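Local coordinates for endoglucanase (Uncultured bacterium, PDB 3X17), which hydrolyses internal beta-1,4-glucosidic bonds of cellulose as a glycoside hydrolase family 9 endoglucanase carrying an N-terminal Ig-like domain, at residues Q62-E66 / A86-L91; N436-L440 / Q465-V469. All coordinates share one frame; numbering follows the deposited sequence.

Contact 1: residues Q62-E66 / A86-L91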
# COMPACT_ATOMS: atom_id res chain seq x y z
N GLN A 62 29.07 -7.68 22.58
CA GLN A 62 28.94 -6.77 23.71
C GLN A 62 27.48 -6.38 24.02
O GLN A 62 26.81 -5.75 23.20
CB GLN A 62 29.76 -5.51 23.44
CG GLN A 62 29.27 -4.29 24.21
CD GLN A 62 30.40 -3.39 24.70
OE1 GLN A 62 31.33 -3.07 23.95
NE2 GLN A 62 30.29 -2.95 25.95
N VAL A 63 27.00 -6.75 25.21
CA VAL A 63 25.68 -6.32 25.66
C VAL A 63 25.54 -4.81 25.79
O VAL A 63 26.35 -4.14 26.44
CB VAL A 63 25.30 -6.98 26.98
CG1 VAL A 63 23.85 -6.62 27.33
CG2 VAL A 63 25.49 -8.50 26.88
N VAL A 64 24.53 -4.25 25.14
CA VAL A 64 24.38 -2.81 25.12
C VAL A 64 23.07 -2.39 25.79
O VAL A 64 22.86 -1.23 26.13
CB VAL A 64 24.56 -2.24 23.68
CG1 VAL A 64 23.32 -2.46 22.83
CG2 VAL A 64 24.96 -0.78 23.72
N TRP A 65 22.25 -3.39 26.10
CA TRP A 65 20.95 -3.16 26.70
C TRP A 65 20.49 -4.49 27.30
O TRP A 65 20.66 -5.54 26.69
CB TRP A 65 19.94 -2.64 25.65
CG TRP A 65 18.60 -2.19 26.19
CD1 TRP A 65 18.18 -0.90 26.34
CD2 TRP A 65 17.50 -3.03 26.57
NE1 TRP A 65 16.89 -0.88 26.83
CE2 TRP A 65 16.45 -2.17 26.98
CE3 TRP A 65 17.27 -4.40 26.54
CZ2 TRP A 65 15.20 -2.65 27.40
CZ3 TRP A 65 16.04 -4.89 26.98
CH2 TRP A 65 15.02 -4.01 27.41
N GLU A 66 19.93 -4.45 28.49
CA GLU A 66 19.45 -5.67 29.10
C GLU A 66 18.22 -5.31 29.88
O GLU A 66 18.17 -4.25 30.49
CB GLU A 66 20.53 -6.25 30.03
CG GLU A 66 20.19 -7.59 30.63
CD GLU A 66 21.39 -8.25 31.33
OE1 GLU A 66 22.53 -8.11 30.84
OE2 GLU A 66 21.19 -8.88 32.39
N ALA A 86 9.51 -6.57 25.30
CA ALA A 86 10.36 -5.50 25.82
C ALA A 86 10.25 -4.26 24.94
O ALA A 86 9.87 -4.32 23.76
CB ALA A 86 11.80 -5.95 25.89
N ASP A 87 10.68 -3.14 25.49
CA ASP A 87 10.81 -1.91 24.74
C ASP A 87 12.20 -1.37 25.01
O ASP A 87 12.49 -0.94 26.12
CB ASP A 87 9.75 -0.92 25.21
CG ASP A 87 9.83 0.41 24.49
OD1 ASP A 87 10.81 0.64 23.74
OD2 ASP A 87 8.89 1.21 24.64
N PHE A 88 13.12 -1.57 24.08
CA PHE A 88 14.46 -1.06 24.24
C PHE A 88 14.67 0.31 23.59
O PHE A 88 15.75 0.58 23.06
CB PHE A 88 15.50 -2.07 23.73
CG PHE A 88 15.33 -2.46 22.27
CD1 PHE A 88 14.44 -3.46 21.91
CD2 PHE A 88 16.17 -1.94 21.30
CE1 PHE A 88 14.34 -3.88 20.59
CE2 PHE A 88 16.07 -2.33 19.98
CZ PHE A 88 15.16 -3.32 19.62
N THR A 89 13.64 1.16 23.65
CA THR A 89 13.71 2.56 23.18
C THR A 89 14.97 3.32 23.61
O THR A 89 15.52 4.11 22.83
CB THR A 89 12.48 3.38 23.70
OG1 THR A 89 11.27 2.76 23.24
CG2 THR A 89 12.51 4.79 23.18
N SER A 90 15.37 3.11 24.86
CA SER A 90 16.55 3.77 25.48
C SER A 90 17.78 3.66 24.61
O SER A 90 18.63 4.54 24.64
CB SER A 90 16.90 3.11 26.83
OG SER A 90 15.95 3.44 27.82
N LEU A 91 17.91 2.53 23.93
CA LEU A 91 19.04 2.29 23.09
C LEU A 91 18.86 3.17 21.90
O LEU A 91 17.88 3.02 21.22
CB LEU A 91 19.04 0.82 22.68
CG LEU A 91 20.36 0.29 22.17
CD1 LEU A 91 20.23 -0.94 21.40
CD2 LEU A 91 20.95 1.33 21.35

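Contact 2: residues N436-L440 / Q465-V469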
# COMPACT_ATOMS: atom_id res chain seq x y z
N ASN A 436 -1.96 -7.41 4.64
CA ASN A 436 -0.86 -6.48 4.87
C ASN A 436 -1.19 -5.05 4.45
O ASN A 436 -0.90 -4.09 5.17
CB ASN A 436 0.38 -6.96 4.12
CG ASN A 436 1.01 -8.17 4.78
OD1 ASN A 436 0.63 -8.55 5.89
ND2 ASN A 436 1.98 -8.77 4.11
N LYS A 437 -1.82 -4.90 3.30
CA LYS A 437 -2.17 -3.58 2.81
C LYS A 437 -3.17 -2.92 3.77
O LYS A 437 -3.05 -1.73 4.12
CB LYS A 437 -2.75 -3.70 1.40
CG LYS A 437 -3.23 -2.37 0.79
CD LYS A 437 -4.65 -2.09 1.18
CE LYS A 437 -5.60 -3.16 0.59
NZ LYS A 437 -6.94 -2.54 0.24
N GLU A 438 -4.16 -3.69 4.18
CA GLU A 438 -5.18 -3.26 5.14
C GLU A 438 -4.58 -2.80 6.48
O GLU A 438 -5.00 -1.77 7.02
CB GLU A 438 -6.22 -4.40 5.35
CG GLU A 438 -7.29 -4.09 6.38
CD GLU A 438 -8.33 -5.20 6.54
OE1 GLU A 438 -8.57 -5.97 5.57
OE2 GLU A 438 -8.96 -5.25 7.62
N ALA A 439 -3.57 -3.52 6.96
CA ALA A 439 -2.83 -3.10 8.16
C ALA A 439 -2.24 -1.71 7.94
O ALA A 439 -2.35 -0.83 8.80
CB ALA A 439 -1.71 -4.07 8.48
N LEU A 440 -1.52 -1.56 6.83
CA LEU A 440 -0.80 -0.32 6.61
C LEU A 440 -1.78 0.82 6.34
O LEU A 440 -1.54 1.96 6.76
CB LEU A 440 0.21 -0.48 5.49
CG LEU A 440 1.53 -1.18 5.87
CD1 LEU A 440 2.22 -1.65 4.58
CD2 LEU A 440 2.47 -0.23 6.65
N GLN A 465 2.76 -1.07 12.42
CA GLN A 465 2.36 -1.71 11.15
C GLN A 465 3.56 -1.94 10.23
O GLN A 465 3.66 -2.99 9.57
CB GLN A 465 1.30 -0.89 10.42
CG GLN A 465 0.09 -0.62 11.27
CD GLN A 465 -0.29 -1.83 12.09
OE1 GLN A 465 -0.38 -2.96 11.56
NE2 GLN A 465 -0.49 -1.62 13.42
N LEU A 466 4.50 -1.00 10.24
CA LEU A 466 5.81 -1.25 9.66
C LEU A 466 6.56 -2.39 10.37
O LEU A 466 7.07 -3.28 9.69
CB LEU A 466 6.65 0.02 9.62
CG LEU A 466 6.14 1.16 8.74
CD1 LEU A 466 6.89 2.44 9.07
CD2 LEU A 466 6.42 0.83 7.26
N ASP A 467 6.64 -2.38 11.70
CA ASP A 467 7.31 -3.48 12.40
C ASP A 467 6.70 -4.82 12.01
O ASP A 467 7.41 -5.82 11.90
CB ASP A 467 7.26 -3.34 13.94
CG ASP A 467 7.99 -2.08 14.47
OD1 ASP A 467 8.97 -1.59 13.84
OD2 ASP A 467 7.61 -1.62 15.57
N TYR A 468 5.38 -4.84 11.90
CA TYR A 468 4.66 -6.08 11.66
C TYR A 468 4.95 -6.66 10.27
O TYR A 468 5.28 -7.85 10.15
CB TYR A 468 3.15 -5.88 11.85
CG TYR A 468 2.34 -7.04 11.31
CD1 TYR A 468 2.11 -8.18 12.09
CD2 TYR A 468 1.69 -6.95 10.08
CE1 TYR A 468 1.35 -9.24 11.59
CE2 TYR A 468 0.89 -7.98 9.61
CZ TYR A 468 0.74 -9.13 10.35
OH TYR A 468 0.00 -10.19 9.85
N VAL A 469 4.94 -5.81 9.23
CA VAL A 469 5.21 -6.31 7.89
C VAL A 469 6.69 -6.58 7.69
O VAL A 469 7.08 -7.17 6.67
CB VAL A 469 4.69 -5.40 6.73
CG1 VAL A 469 3.17 -5.22 6.76
CG2 VAL A 469 5.43 -4.07 6.72
O HOH W 1 -1.33 -9.46 7.60

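Contact 1: residues Q62-E66 / A86-L91
W65 lays its indole against the bend of chain that runs from A86 to L91, joining two neighbouring antiparallel strands, 63-74 and 82-87, of the N-terminal Ig-like beta domain. A classic beta bulge, V64 and W65 both facing I55 of strand 52-57, interrupts the first strand near its start. W65 extends its indole away from its own strand, chi1 at -172° putting CG opposite the backbone N, and the turn at 86-91 meets the ring over one face and at one edge. The bump on the face is the CB of F88, which sits over the five-membered ring in a CH-pi contact, 3.5 Å from its centroid and 16° off the normal. The F88 ring itself leads away from the indole and meets Y25 edge-to-face. S90 CB lies near the indole plane, 4.0 Å from W65 NE1, while A86 CB approaches W65 CH2 obliquely at 4.1 Å. The backbone bond from L91 N to F88 O (3.0 Å) closes the turn. Beside the ring, V64 and L91 cross at about a right angle, and Y97 of strand 95-101 touches both. This small patch is closest at V64 CG1 to L91 CD1, 3.7 Å.

Contact 2: residues N436-L440 / Q465-V469
Y468 sets CG anti to its backbone N (chi1 167°) and N436 sets CG anti to its carbonyl carbon, and these two turns bring phenol and amide together between nearly antiparallel helices. The segment axes run at 160° and approach to 9.8 Å, a buried pairing inside the (alpha/alpha)6 barrel domain. The amide and ring planes stand 84° apart, with N436 OD1 3.8 Å from Y468 CE2. A water donates to N436 OD1 at 2.8 Å and lies 2.7 Å from Y468 OH in the plane of the phenol, bridging the two, while N436 ND2 is held by V508 O. Further along, Q465 bends at chi2 and lays its CG 3.5 Å from A439 O; its NE2 turns to A461 O and G423 O. Q465 OE1 faces A439 CB at 3.5 Å and is buried with no hydrogen-bonding partner in the model. Cutting Q465 back to an alanine is likely to open a gap beside A439 and take the side-chain donor from the A461 and G423 carbonyls. L440 CD2 packs against both Q465 CB (4.0 Å) and L466 CD2 (4.1 Å). No direct hydrogen bond joins the segments; apolar packing and one bridging water carry the pairing.

How the contacts relate
Contact 1 lies in the N-terminal Ig-like domain, about 31 Å from the centre of the chain, whereas contact 2 is only about 9 Å from it, in the family 9 catalytic domain. Their centres are about 24 Å apart and their nearest atoms about 9 Å, so they do not touch. The domains nevertheless meet next to contact 2: D467, on its second helix, hydrogen-bonds N21 and Q32 of the Ig-like domain. Q32 begins strand 32-37, which pairs with strand 82-87 of contact 1, and the preceding K31 pairs with F88 through a backbone hydrogen bond. Neither contact includes a ligand of the zinc or calcium ions, and both read as structural packing.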